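Local structure of pyridine synthase TbtD (Thermobispora bispora, 5WA4) at residues Phe169-Ala174 / Arg247-Arg252; Thr175-Ser180 / Ala229-Ala234; Val186-Leu191 / Ala345-Tyr350; Asp214-Asn219 / Cys339-Asp344; Cys320-Leu325 / His333-Val338. The protein probably catalyses the [4+2] aza-cycloaddition that builds the pyridine core of the thiopeptide antibiotic thiomuracin, and binds an N-terminal leader peptide fragment. All blocks are in the same frame, centred on the assembly; numbering follows the deposited sequence.

Contact 1: residues Phe169-Ala174 / Arg247-Arg252; sequences FDLVVA and REWVRR
The indole nitrogen NE1 of W249, whose ring lies against L171, is bonded chiefly to OG1 of T175, with OG1 of T321 a longer second partner. T175 OG1 is also hydrogen-bonded to the backbone oxygen of L171, so a short polar chain runs beside the apolar contact and helps to fix the rotation of the indole. Tryptophan suits this place because it combines a broad apolar surface with a single N-H that can be satisfied inside the protein. With CG anti to the backbone N (chi1 -176°), the side chain of W249 reaches across to helix 164-178. There L171 meets it at about a right angle: CD2 sits over one face of the indole, 3.9 Å from the centroid of the five-membered ring and 26° off its normal, a CH-pi contact. The methyl lies toward the ring's rim, with L171 CD2 3.5 Å from W249 CG. The contact belongs to the all-helical part of the protein, where helix 244-265 packs against helix 164-178 and helix 307-328 adds H324, stacked on the indole and touching L171. One turn on from L171, A174 meets V250, the residue after W249. A174 CB lies 4.2 Å from V250 CG2, a light apolar touch.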
# COMPACT_ATOMS: atom_id res chain seq x y z
N PHE E 169 15.98 10.06 -32.77
CA PHE E 169 15.86 11.38 -32.17
C PHE E 169 14.90 12.23 -33.00
O PHE E 169 13.96 12.82 -32.46
CB PHE E 169 17.23 12.06 -32.05
CG PHE E 169 17.19 13.43 -31.41
CD1 PHE E 169 17.05 14.57 -32.20
CD2 PHE E 169 17.29 13.58 -30.04
CE1 PHE E 169 17.02 15.84 -31.61
CE2 PHE E 169 17.27 14.85 -29.46
CZ PHE E 169 17.13 15.98 -30.25
N ASP E 170 15.13 12.26 -34.32
CA ASP E 170 14.30 13.05 -35.22
C ASP E 170 12.81 12.65 -35.12
O ASP E 170 11.95 13.50 -34.84
CB ASP E 170 14.77 12.91 -36.68
CG ASP E 170 16.17 13.51 -36.95
OD1 ASP E 170 16.64 14.38 -36.19
OD2 ASP E 170 16.80 13.12 -37.97
N LEU E 171 12.50 11.36 -35.30
CA LEU E 171 11.12 10.89 -35.26
C LEU E 171 10.44 11.22 -33.95
O LEU E 171 9.35 11.80 -33.93
CB LEU E 171 11.05 9.38 -35.51
CG LEU E 171 11.52 8.99 -36.90
CD1 LEU E 171 11.33 7.50 -37.18
CD2 LEU E 171 10.85 9.87 -37.95
N VAL E 172 11.08 10.85 -32.84
CA VAL E 172 10.51 11.11 -31.52
C VAL E 172 10.20 12.59 -31.31
O VAL E 172 9.11 12.94 -30.90
CB VAL E 172 11.47 10.59 -30.42
CG1 VAL E 172 11.41 11.43 -29.17
CG2 VAL E 172 11.17 9.13 -30.12
N VAL E 173 11.16 13.46 -31.61
CA VAL E 173 10.95 14.90 -31.47
C VAL E 173 9.82 15.42 -32.38
O VAL E 173 9.03 16.26 -31.97
CB VAL E 173 12.25 15.69 -31.80
CG1 VAL E 173 12.02 17.19 -31.76
CG2 VAL E 173 13.37 15.32 -30.85
N ALA E 174 9.76 14.90 -33.61
CA ALA E 174 8.84 15.42 -34.62
C ALA E 174 7.38 15.13 -34.25
O ALA E 174 6.50 16.00 -34.36
CB ALA E 174 9.16 14.85 -35.98
N ARG E 247 9.22 15.01 -42.41
CA ARG E 247 8.00 15.44 -43.05
C ARG E 247 7.09 14.29 -43.41
O ARG E 247 5.87 14.39 -43.23
CB ARG E 247 8.28 16.28 -44.30
CG ARG E 247 8.58 17.65 -43.87
CD ARG E 247 7.43 18.59 -44.18
NE ARG E 247 7.35 19.48 -43.03
CZ ARG E 247 6.35 20.32 -42.75
NH1 ARG E 247 5.33 20.46 -43.57
NH2 ARG E 247 6.37 21.02 -41.63
N GLU E 248 7.65 13.18 -43.88
CA GLU E 248 6.71 12.13 -44.22
C GLU E 248 6.26 11.40 -42.99
O GLU E 248 5.15 10.88 -42.97
CB GLU E 248 7.25 11.15 -45.23
CG GLU E 248 6.83 11.62 -46.58
CD GLU E 248 5.97 10.64 -47.35
OE1 GLU E 248 5.72 9.51 -46.85
OE2 GLU E 248 5.46 11.05 -48.42
N TRP E 249 7.09 11.39 -41.95
CA TRP E 249 6.68 10.75 -40.73
C TRP E 249 5.44 11.44 -40.22
O TRP E 249 4.42 10.78 -40.05
CB TRP E 249 7.77 10.79 -39.66
CG TRP E 249 7.36 10.03 -38.42
CD1 TRP E 249 7.14 10.54 -37.16
CD2 TRP E 249 7.08 8.62 -38.33
NE1 TRP E 249 6.77 9.53 -36.30
CE2 TRP E 249 6.72 8.35 -37.00
CE3 TRP E 249 7.10 7.57 -39.24
CZ2 TRP E 249 6.40 7.08 -36.57
CZ3 TRP E 249 6.78 6.31 -38.81
CH2 TRP E 249 6.43 6.07 -37.49
N VAL E 250 5.54 12.74 -39.98
CA VAL E 250 4.40 13.50 -39.48
C VAL E 250 3.16 13.29 -40.36
O VAL E 250 2.11 12.84 -39.88
CB VAL E 250 4.70 14.99 -39.42
CG1 VAL E 250 3.40 15.75 -39.15
CG2 VAL E 250 5.74 15.28 -38.35
N ARG E 251 3.32 13.54 -41.65
CA ARG E 251 2.22 13.50 -42.61
C ARG E 251 1.43 12.18 -42.62
O ARG E 251 0.26 12.14 -42.98
CB ARG E 251 2.76 13.80 -44.01
CG ARG E 251 1.72 13.87 -45.05
CD ARG E 251 2.29 13.80 -46.42
NE ARG E 251 3.55 14.50 -46.45
CZ ARG E 251 4.61 14.09 -47.13
NH1 ARG E 251 4.53 13.02 -47.92
NH2 ARG E 251 5.72 14.80 -47.09
N ARG E 252 2.09 11.12 -42.18
CA ARG E 252 1.60 9.75 -42.22
C ARG E 252 1.00 9.37 -40.87
O ARG E 252 0.31 8.36 -40.74
CB ARG E 252 2.76 8.81 -42.59
CG ARG E 252 2.44 7.34 -42.74
CD ARG E 252 3.47 6.71 -43.69
NE ARG E 252 2.99 6.59 -45.07
CZ ARG E 252 3.76 6.35 -46.13
NH1 ARG E 252 5.08 6.22 -45.97
NH2 ARG E 252 3.22 6.24 -47.34

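Contact 2: residues Thr175-Ser180 / Ala229-Ala234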
# COMPACT_ATOMS: atom_id res chain seq x y z
N THR E 175 7.14 13.89 -33.81
CA THR E 175 5.84 13.48 -33.32
C THR E 175 5.36 14.34 -32.14
O THR E 175 4.18 14.76 -32.10
CB THR E 175 5.86 12.00 -32.94
OG1 THR E 175 6.24 11.24 -34.09
CG2 THR E 175 4.49 11.54 -32.48
N ALA E 176 6.24 14.62 -31.18
CA ALA E 176 5.81 15.40 -30.01
C ALA E 176 5.55 16.84 -30.39
O ALA E 176 4.77 17.51 -29.72
CB ALA E 176 6.82 15.34 -28.90
N HIS E 177 6.20 17.33 -31.44
CA HIS E 177 6.01 18.74 -31.80
C HIS E 177 4.75 18.90 -32.66
O HIS E 177 3.92 19.78 -32.40
CB HIS E 177 7.22 19.31 -32.54
CG HIS E 177 7.18 20.79 -32.69
ND1 HIS E 177 6.91 21.63 -31.63
CD2 HIS E 177 7.32 21.59 -33.78
CE1 HIS E 177 6.90 22.89 -32.06
NE2 HIS E 177 7.15 22.89 -33.35
N ALA E 178 4.62 18.04 -33.65
CA ALA E 178 3.56 18.15 -34.63
C ALA E 178 2.23 17.61 -34.12
O ALA E 178 1.20 18.27 -34.25
CB ALA E 178 3.97 17.43 -35.92
N LEU E 179 2.24 16.41 -33.56
CA LEU E 179 1.00 15.74 -33.22
C LEU E 179 0.54 15.93 -31.78
O LEU E 179 -0.38 15.23 -31.35
CB LEU E 179 1.12 14.25 -33.52
CG LEU E 179 1.25 13.87 -34.99
CD1 LEU E 179 2.66 13.40 -35.27
CD2 LEU E 179 0.24 12.79 -35.37
N SER E 180 1.14 16.84 -31.02
CA SER E 180 0.55 17.18 -29.72
C SER E 180 -0.16 18.53 -29.83
O SER E 180 -0.05 19.22 -30.85
CB SER E 180 1.61 17.21 -28.62
OG SER E 180 2.41 18.37 -28.69
N ALA E 229 15.83 22.43 -35.60
CA ALA E 229 15.72 22.10 -37.01
C ALA E 229 14.68 20.99 -37.29
O ALA E 229 14.03 21.00 -38.34
CB ALA E 229 17.09 21.70 -37.56
N VAL E 230 14.56 20.02 -36.38
CA VAL E 230 13.59 18.93 -36.55
C VAL E 230 12.17 19.45 -36.35
O VAL E 230 11.24 19.08 -37.07
CB VAL E 230 13.85 17.76 -35.57
CG1 VAL E 230 12.59 16.96 -35.33
CG2 VAL E 230 14.92 16.87 -36.13
N ALA E 231 12.02 20.32 -35.36
CA ALA E 231 10.74 20.94 -35.11
C ALA E 231 10.31 21.73 -36.35
O ALA E 231 9.15 21.68 -36.74
CB ALA E 231 10.79 21.81 -33.87
N SER E 232 11.26 22.44 -36.97
CA SER E 232 11.01 23.22 -38.19
C SER E 232 10.44 22.36 -39.32
O SER E 232 9.40 22.68 -39.88
CB SER E 232 12.29 23.91 -38.68
OG SER E 232 12.71 24.94 -37.80
N SER E 233 11.11 21.26 -39.65
CA SER E 233 10.59 20.33 -40.65
C SER E 233 9.31 19.64 -40.22
O SER E 233 8.74 18.85 -40.96
CB SER E 233 11.63 19.25 -40.99
OG SER E 233 12.62 19.75 -41.86
N ALA E 234 8.86 19.93 -39.01
CA ALA E 234 7.68 19.28 -38.50
C ALA E 234 6.45 20.18 -38.61
O ALA E 234 5.33 19.67 -38.63
CB ALA E 234 7.90 18.86 -37.08
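H177 places CG anti to its own backbone N (chi1 -169°), which carries the imidazole out from helix 164-178 toward A231, and chi2 of 49° then turns one ring face to the methyl of that alanine. A231 CB lies 3.9 Å from the ring centroid and 29° off the normal, a CH-pi contact displaced toward the CD2 side of the ring. The same carbon of H177, CD2, is 3.5 Å from the backbone O of A231, a polarised C-H beside a carbonyl. The methyl of A234 comes to the edge of the imidazole, near its plane, with A234 CB 4.3 Å from H177 CD2. Here the last turn of helix 164-178 meets the last turns of helix 220-235 in the helical part of the fold, and alanines make the close approach possible: CA of A178 and CA of A234 are 5.8 Å apart. A178 CB rests 4.3 Å from A234 CB, and V250 of helix 244-265 also packs on A178. Histidine suits the site because its ring is flat enough to slip beside these methyls while both nitrogens find partners: ND1 takes the backbone N-H of L184, and NE2 bonds to OE1 of E235. With ND1 accepting, NE2 would probably carry the proton directed at the carboxylate. Past the helix end, OG of S180 donates a hydrogen bond to O of A176, 2.7 Å away.

Contact 3: residues Val186-Leu191 / Ala345-Tyr350; sequences VARTSL and AAADVY
R188 meets A346 as soon as its side chain begins: R188 CB is 3.5 Å from A346 CB, a plain apolar touch between helix 184-201 and helix 332-352. The first torsion, 63°, sets CG between the backbone N and the carbonyl carbon, the crowded position, and from there the chain runs extended to NE. CD again passes the same alanine, R188 CD to A346 CB being 3.7 Å. The small methyl suits this spot, since the aliphatic part of the arginine can lie alongside it with the backbones close, 6.3 Å between CA of R188 and CA of A346. NE bonds to the backbone oxygen of P185, one turn earlier in the chain, near the kink that helix 184-201 makes just after R188. At the tip, chi4 of 94° turns the guanidinium well away from the line of the chain, and NH1 comes obliquely to the next alanine, R188 NH1 lying 3.4 Å from A347 CB. NH2 forms a salt bridge with OD2 of D214 of the second subunit, and A347 packs against the same aspartate. No hydrogen bond or salt bridge crosses between the two segments; the stem of R188 packs on alanine methyls. The charge of R188 is paired instead with D214 of the second subunit, just as D348 pairs with R220 of that subunit, so apolar packing inside the chain goes together with charge pairing between subunits.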
# COMPACT_ATOMS: atom_id res chain seq x y z
N VAL E 186 5.05 22.02 -24.52
CA VAL E 186 4.16 21.28 -23.66
C VAL E 186 4.50 19.81 -23.66
O VAL E 186 4.47 19.15 -22.60
CB VAL E 186 2.68 21.47 -24.11
CG1 VAL E 186 1.81 20.31 -23.66
CG2 VAL E 186 2.13 22.80 -23.61
N ALA E 187 4.82 19.28 -24.84
CA ALA E 187 4.94 17.82 -25.04
C ALA E 187 6.27 17.24 -24.61
O ALA E 187 6.39 16.02 -24.45
CB ALA E 187 4.69 17.46 -26.49
N ARG E 188 7.28 18.08 -24.42
CA ARG E 188 8.59 17.60 -23.99
C ARG E 188 8.43 16.83 -22.70
O ARG E 188 9.16 15.87 -22.46
CB ARG E 188 9.58 18.74 -23.82
CG ARG E 188 9.19 19.73 -22.75
CD ARG E 188 9.87 21.06 -22.98
NE ARG E 188 9.42 22.02 -21.99
CZ ARG E 188 10.07 22.27 -20.85
NH1 ARG E 188 11.20 21.65 -20.57
NH2 ARG E 188 9.57 23.15 -20.00
N THR E 189 7.46 17.24 -21.89
CA THR E 189 7.10 16.55 -20.65
C THR E 189 6.86 15.06 -20.87
O THR E 189 7.29 14.24 -20.06
CB THR E 189 5.86 17.20 -20.02
OG1 THR E 189 6.15 18.57 -19.73
CG2 THR E 189 5.42 16.47 -18.76
N SER E 190 6.21 14.70 -21.97
CA SER E 190 5.93 13.28 -22.21
C SER E 190 7.19 12.56 -22.68
O SER E 190 7.30 11.33 -22.55
CB SER E 190 4.81 13.11 -23.23
OG SER E 190 5.27 13.35 -24.55
N LEU E 191 8.13 13.33 -23.22
CA LEU E 191 9.46 12.82 -23.56
C LEU E 191 10.30 12.58 -22.32
O LEU E 191 10.99 11.57 -22.23
CB LEU E 191 10.16 13.78 -24.51
CG LEU E 191 9.59 13.74 -25.92
CD1 LEU E 191 10.51 14.45 -26.88
CD2 LEU E 191 9.33 12.31 -26.37
N ALA E 345 17.25 18.81 -24.56
CA ALA E 345 17.31 19.77 -25.66
C ALA E 345 16.10 20.71 -25.66
O ALA E 345 16.26 21.94 -25.74
CB ALA E 345 17.40 19.04 -26.97
N ALA E 346 14.90 20.14 -25.56
CA ALA E 346 13.68 20.94 -25.51
C ALA E 346 13.71 21.92 -24.35
O ALA E 346 13.36 23.07 -24.51
CB ALA E 346 12.46 20.06 -25.41
N ALA E 347 14.13 21.46 -23.19
CA ALA E 347 14.15 22.31 -22.00
C ALA E 347 15.03 23.54 -22.24
O ALA E 347 14.74 24.64 -21.74
CB ALA E 347 14.62 21.53 -20.78
N ASP E 348 16.10 23.35 -23.00
CA ASP E 348 16.99 24.46 -23.27
C ASP E 348 16.34 25.44 -24.22
O ASP E 348 16.16 26.61 -23.88
CB ASP E 348 18.32 23.97 -23.85
CG ASP E 348 19.40 23.90 -22.79
OD1 ASP E 348 19.39 24.77 -21.89
OD2 ASP E 348 20.23 22.95 -22.85
N VAL E 349 15.95 24.94 -25.39
CA VAL E 349 15.43 25.78 -26.47
C VAL E 349 14.22 26.58 -26.06
O VAL E 349 14.14 27.76 -26.37
CB VAL E 349 15.06 24.96 -27.70
CG1 VAL E 349 14.50 25.87 -28.78
CG2 VAL E 349 16.27 24.17 -28.20
N TYR E 350 13.30 25.94 -25.34
CA TYR E 350 12.01 26.54 -25.01
C TYR E 350 12.01 27.20 -23.62
O TYR E 350 11.04 27.83 -23.22
CB TYR E 350 10.88 25.50 -25.13
CG TYR E 350 10.73 25.05 -26.57
CD1 TYR E 350 10.16 25.89 -27.52
CD2 TYR E 350 11.21 23.82 -27.00
CE1 TYR E 350 10.05 25.51 -28.85
CE2 TYR E 350 11.09 23.42 -28.33
CZ TYR E 350 10.51 24.27 -29.25
OH TYR E 350 10.40 23.88 -30.58

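Contact 4: residues Asp214-Asn219 / Cys339-Asp344; sequences DHYARN and CHLAAD
Y216, L341 and D344 carry this contact, in which the axes of the short helical segments 214-218 and 339-344 approach to 10.2 Å, 52° apart. One face of the Y216 ring is set on CB of D344: D344 CB sits 3.6 Å from the ring centroid and only 7° off its normal, a CH-pi contact over the centre of the face. The methylene of an aspartate is small enough for this, and its carboxylate is turned 47° from the ring plane. The acid's OD1 forms a salt bridge with R192, while D344 OD2 lies 3.6 Å from Y216 CB. The phenol is fixed at its far end by a hydrogen bond between OH and OD2 of D348, one turn along the same helix. L341 fills the edge beside the ring, with its CD2 3.8 Å from Y216 CB. The other branch, L341 CD1, reaches the edge of the H215 imidazole, 4.1 Å from H215 CD2. That imidazole is steadied by R218, whose NH2 donates to H215 ND1 at 3.0 Å from within the ring plane. H215 and R218 also make weak hydrogen bonds to the backbone of the bound peptide, and L341 and N219 each pack on apolar side chains of it, so this helix pair forms part of the site for the leader peptide fragment.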
# COMPACT_ATOMS: atom_id res chain seq x y z
N ASP E 214 25.14 14.74 -18.31
CA ASP E 214 26.52 15.15 -18.63
C ASP E 214 26.80 15.01 -20.13
O ASP E 214 27.28 15.94 -20.76
CB ASP E 214 27.55 14.31 -17.85
CG ASP E 214 27.65 14.72 -16.39
OD1 ASP E 214 26.78 15.48 -15.91
OD2 ASP E 214 28.58 14.25 -15.70
N HIS E 215 26.51 13.84 -20.68
CA HIS E 215 26.67 13.61 -22.11
C HIS E 215 25.89 14.63 -22.93
O HIS E 215 26.28 14.97 -24.04
CB HIS E 215 26.20 12.21 -22.50
CG HIS E 215 26.14 11.99 -23.97
ND1 HIS E 215 27.27 11.84 -24.75
CD2 HIS E 215 25.09 11.94 -24.83
CE1 HIS E 215 26.92 11.68 -26.01
NE2 HIS E 215 25.60 11.74 -26.09
N TYR E 216 24.78 15.11 -22.39
CA TYR E 216 24.05 16.14 -23.09
C TYR E 216 24.87 17.44 -23.13
O TYR E 216 25.13 17.98 -24.20
CB TYR E 216 22.69 16.39 -22.45
CG TYR E 216 22.01 17.59 -23.06
CD1 TYR E 216 21.49 17.54 -24.35
CD2 TYR E 216 21.95 18.79 -22.36
CE1 TYR E 216 20.89 18.65 -24.91
CE2 TYR E 216 21.36 19.89 -22.91
CZ TYR E 216 20.83 19.82 -24.18
OH TYR E 216 20.25 20.95 -24.70
N ALA E 217 25.26 17.93 -21.96
CA ALA E 217 25.88 19.25 -21.86
C ALA E 217 27.21 19.36 -22.61
O ALA E 217 27.57 20.44 -23.07
CB ALA E 217 26.06 19.64 -20.40
N ARG E 218 27.93 18.24 -22.77
CA ARG E 218 29.16 18.22 -23.58
C ARG E 218 28.84 18.50 -25.03
O ARG E 218 29.68 18.98 -25.79
CB ARG E 218 29.91 16.88 -23.49
CG ARG E 218 30.58 16.66 -22.16
CD ARG E 218 31.17 15.27 -21.98
NE ARG E 218 30.42 14.22 -22.65
CZ ARG E 218 30.35 12.96 -22.21
NH1 ARG E 218 30.94 12.63 -21.07
NH2 ARG E 218 29.67 12.05 -22.89
N ASN E 219 27.60 18.21 -25.40
CA ASN E 219 27.17 18.37 -26.76
C ASN E 219 25.99 19.31 -26.94
O ASN E 219 25.33 19.27 -27.97
CB ASN E 219 26.84 17.01 -27.32
CG ASN E 219 28.01 16.08 -27.22
OD1 ASN E 219 28.93 16.16 -28.03
ND2 ASN E 219 28.00 15.21 -26.22
N CYS E 339 14.97 9.72 -25.78
CA CYS E 339 13.93 10.57 -25.17
C CYS E 339 14.55 11.47 -24.13
O CYS E 339 14.16 12.63 -24.00
CB CYS E 339 12.81 9.77 -24.50
SG CYS E 339 11.88 8.62 -25.55
N HIS E 340 15.49 10.95 -23.36
CA HIS E 340 16.05 11.77 -22.31
C HIS E 340 16.81 12.96 -22.94
O HIS E 340 16.72 14.10 -22.45
CB HIS E 340 16.95 10.96 -21.41
CG HIS E 340 17.51 11.74 -20.28
ND1 HIS E 340 16.90 11.81 -19.04
CD2 HIS E 340 18.60 12.55 -20.21
CE1 HIS E 340 17.60 12.60 -18.25
NE2 HIS E 340 18.63 13.07 -18.94
N LEU E 341 17.52 12.70 -24.03
CA LEU E 341 18.24 13.77 -24.72
C LEU E 341 17.29 14.75 -25.41
O LEU E 341 17.57 15.95 -25.49
CB LEU E 341 19.23 13.18 -25.73
CG LEU E 341 20.42 12.44 -25.10
CD1 LEU E 341 21.23 11.64 -26.11
CD2 LEU E 341 21.29 13.44 -24.36
N ALA E 342 16.15 14.27 -25.92
CA ALA E 342 15.19 15.19 -26.51
C ALA E 342 14.72 16.15 -25.45
O ALA E 342 14.71 17.36 -25.68
CB ALA E 342 14.04 14.48 -27.13
N ALA E 343 14.37 15.63 -24.28
CA ALA E 343 13.80 16.48 -23.25
C ALA E 343 14.81 17.50 -22.70
O ALA E 343 14.45 18.64 -22.40
CB ALA E 343 13.20 15.64 -22.11
N ASP E 344 16.07 17.11 -22.57
CA ASP E 344 17.13 18.07 -22.23
C ASP E 344 17.20 19.19 -23.28
O ASP E 344 17.22 20.36 -22.94
CB ASP E 344 18.51 17.38 -22.08
CG ASP E 344 18.75 16.81 -20.68
OD1 ASP E 344 18.02 17.17 -19.73
OD2 ASP E 344 19.70 16.00 -20.53

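Contact 5: residues Cys320-Leu325 / His333-Val338; sequences CTYLHL and HQRFLV
The phenol ring of Y322 has R335 CD over one face, 4.0 Å from the ring centroid and 28° off its normal, and it is also stacked with the imidazole of H194. The methylene approaches the inner end of the ring, with R335 CD 3.7 Å from Y322 CG. The guanidinium plane lies 26° from that of the ring, but NE is nearer the root of the side chain, R335 NE to Y322 CB being 4.1 Å; the CH-pi contact is thus made by the aliphatic stem. R335 leaves its helix with CG anti to the backbone N and then bends at chi3 (-42°), which turns the head aside so that NH1 bonds to NE2 of H194. The same histidine thereby serves both residues. Helices 307-328 and 332-352 are consecutive helices joined by a very short link, and this contact lies near the bend. Arginine suits such a place because its long methylene chain can pack while its charged head reaches H194 of helix 184-201. L325 adds a looser touch, L325 CD1 lying 4.4 Å from R335 CG, and V172 of helix 164-178 packs against both Y322 and L325.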
# COMPACT_ATOMS: atom_id res chain seq x y z
N CYS E 320 3.03 4.56 -31.03
CA CYS E 320 3.25 3.92 -32.31
C CYS E 320 4.67 4.27 -32.82
O CYS E 320 5.35 3.44 -33.42
CB CYS E 320 2.15 4.35 -33.30
SG CYS E 320 0.56 3.40 -33.13
N THR E 321 5.12 5.49 -32.56
CA THR E 321 6.47 5.86 -32.94
C THR E 321 7.49 4.96 -32.24
O THR E 321 8.38 4.38 -32.90
CB THR E 321 6.78 7.31 -32.60
OG1 THR E 321 5.98 8.17 -33.42
CG2 THR E 321 8.25 7.61 -32.84
N TYR E 322 7.36 4.83 -30.92
CA TYR E 322 8.26 3.97 -30.17
C TYR E 322 8.22 2.58 -30.77
O TYR E 322 9.26 1.96 -30.91
CB TYR E 322 7.90 3.93 -28.68
CG TYR E 322 8.02 5.25 -27.95
CD1 TYR E 322 8.84 6.27 -28.42
CD2 TYR E 322 7.32 5.47 -26.77
CE1 TYR E 322 8.95 7.48 -27.74
CE2 TYR E 322 7.42 6.65 -26.07
CZ TYR E 322 8.23 7.66 -26.56
OH TYR E 322 8.30 8.87 -25.87
N LEU E 323 7.04 2.11 -31.17
CA LEU E 323 6.91 0.75 -31.70
C LEU E 323 7.62 0.60 -33.06
O LEU E 323 8.10 -0.50 -33.41
CB LEU E 323 5.43 0.35 -31.81
CG LEU E 323 4.61 -0.11 -30.59
CD1 LEU E 323 3.19 -0.36 -31.01
CD2 LEU E 323 5.15 -1.39 -29.97
N HIS E 324 7.69 1.71 -33.80
CA HIS E 324 8.42 1.80 -35.06
C HIS E 324 9.92 1.65 -34.80
O HIS E 324 10.57 0.80 -35.38
CB HIS E 324 8.12 3.14 -35.74
CG HIS E 324 8.77 3.35 -37.08
ND1 HIS E 324 8.63 2.47 -38.13
CD2 HIS E 324 9.54 4.37 -37.54
CE1 HIS E 324 9.28 2.94 -39.19
NE2 HIS E 324 9.83 4.10 -38.86
N LEU E 325 10.45 2.48 -33.90
CA LEU E 325 11.86 2.46 -33.55
C LEU E 325 12.29 1.05 -33.11
O LEU E 325 13.36 0.59 -33.50
CB LEU E 325 12.17 3.47 -32.45
CG LEU E 325 11.70 4.90 -32.70
CD1 LEU E 325 11.98 5.82 -31.52
CD2 LEU E 325 12.27 5.48 -33.98
N HIS E 333 16.82 0.63 -24.17
CA HIS E 333 17.81 1.50 -23.54
C HIS E 333 18.18 2.65 -24.45
O HIS E 333 18.28 3.81 -24.01
CB HIS E 333 19.09 0.71 -23.19
CG HIS E 333 20.13 1.53 -22.52
ND1 HIS E 333 20.09 1.83 -21.18
CD2 HIS E 333 21.21 2.19 -23.02
CE1 HIS E 333 21.11 2.62 -20.87
NE2 HIS E 333 21.80 2.85 -21.97
N GLN E 334 18.39 2.35 -25.72
CA GLN E 334 18.70 3.42 -26.66
C GLN E 334 17.49 4.37 -26.75
O GLN E 334 17.67 5.60 -26.76
CB GLN E 334 19.08 2.87 -28.03
CG GLN E 334 20.43 2.16 -28.11
CD GLN E 334 20.72 1.61 -29.51
OE1 GLN E 334 20.04 0.71 -30.00
NE2 GLN E 334 21.73 2.18 -30.16
N ARG E 335 16.28 3.81 -26.79
CA ARG E 335 15.07 4.63 -26.85
C ARG E 335 14.97 5.58 -25.67
O ARG E 335 14.78 6.79 -25.86
CB ARG E 335 13.81 3.76 -26.92
CG ARG E 335 12.55 4.56 -27.34
CD ARG E 335 11.26 3.94 -26.79
NE ARG E 335 11.34 2.50 -26.93
CZ ARG E 335 10.99 1.64 -25.98
NH1 ARG E 335 10.51 2.08 -24.83
NH2 ARG E 335 11.11 0.33 -26.19
N PHE E 336 15.11 5.05 -24.45
CA PHE E 336 15.07 5.91 -23.27
C PHE E 336 16.15 6.99 -23.29
O PHE E 336 15.91 8.12 -22.88
CB PHE E 336 15.14 5.09 -22.00
CG PHE E 336 13.97 4.17 -21.84
CD1 PHE E 336 12.67 4.69 -21.82
CD2 PHE E 336 14.13 2.81 -21.76
CE1 PHE E 336 11.56 3.85 -21.71
CE2 PHE E 336 13.02 1.96 -21.65
CZ PHE E 336 11.73 2.48 -21.62
N LEU E 337 17.33 6.66 -23.80
CA LEU E 337 18.40 7.65 -23.88
C LEU E 337 18.05 8.75 -24.85
O LEU E 337 18.20 9.94 -24.54
CB LEU E 337 19.71 6.99 -24.30
CG LEU E 337 20.86 7.92 -24.70
CD1 LEU E 337 21.33 8.68 -23.47
CD2 LEU E 337 21.98 7.11 -25.36
N VAL E 338 17.59 8.37 -26.04
CA VAL E 338 17.10 9.35 -27.02
C VAL E 338 15.97 10.28 -26.47
O VAL E 338 16.04 11.50 -26.64
CB VAL E 338 16.64 8.64 -28.29
CG1 VAL E 338 15.77 9.55 -29.11
CG2 VAL E 338 17.86 8.19 -29.08

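The centre of contact 5 is about 7 Å from the chain's centre, whereas those of contacts 3 and 4 lie about 22 Å out, at a boundary with the second subunit; contacts 1, 3, 4 and 5 are buried, contact 2 only partly. Contacts 1 and 2 both use helix 164-178; contacts 3, 4 and 5 are strung along helix 332-352. Hydroxyls of T175 and T321 tie contacts 1, 2 and 5 together. No hydrogen bond crosses any of the five pairs. Contacts 1 and 2 seat methyls on aromatic faces, contacts 4 and 5 methylenes of D344 and R335; contacts 3 and 4 also send charged groups to another subunit, and contact 4 makes weak bonds to the peptide.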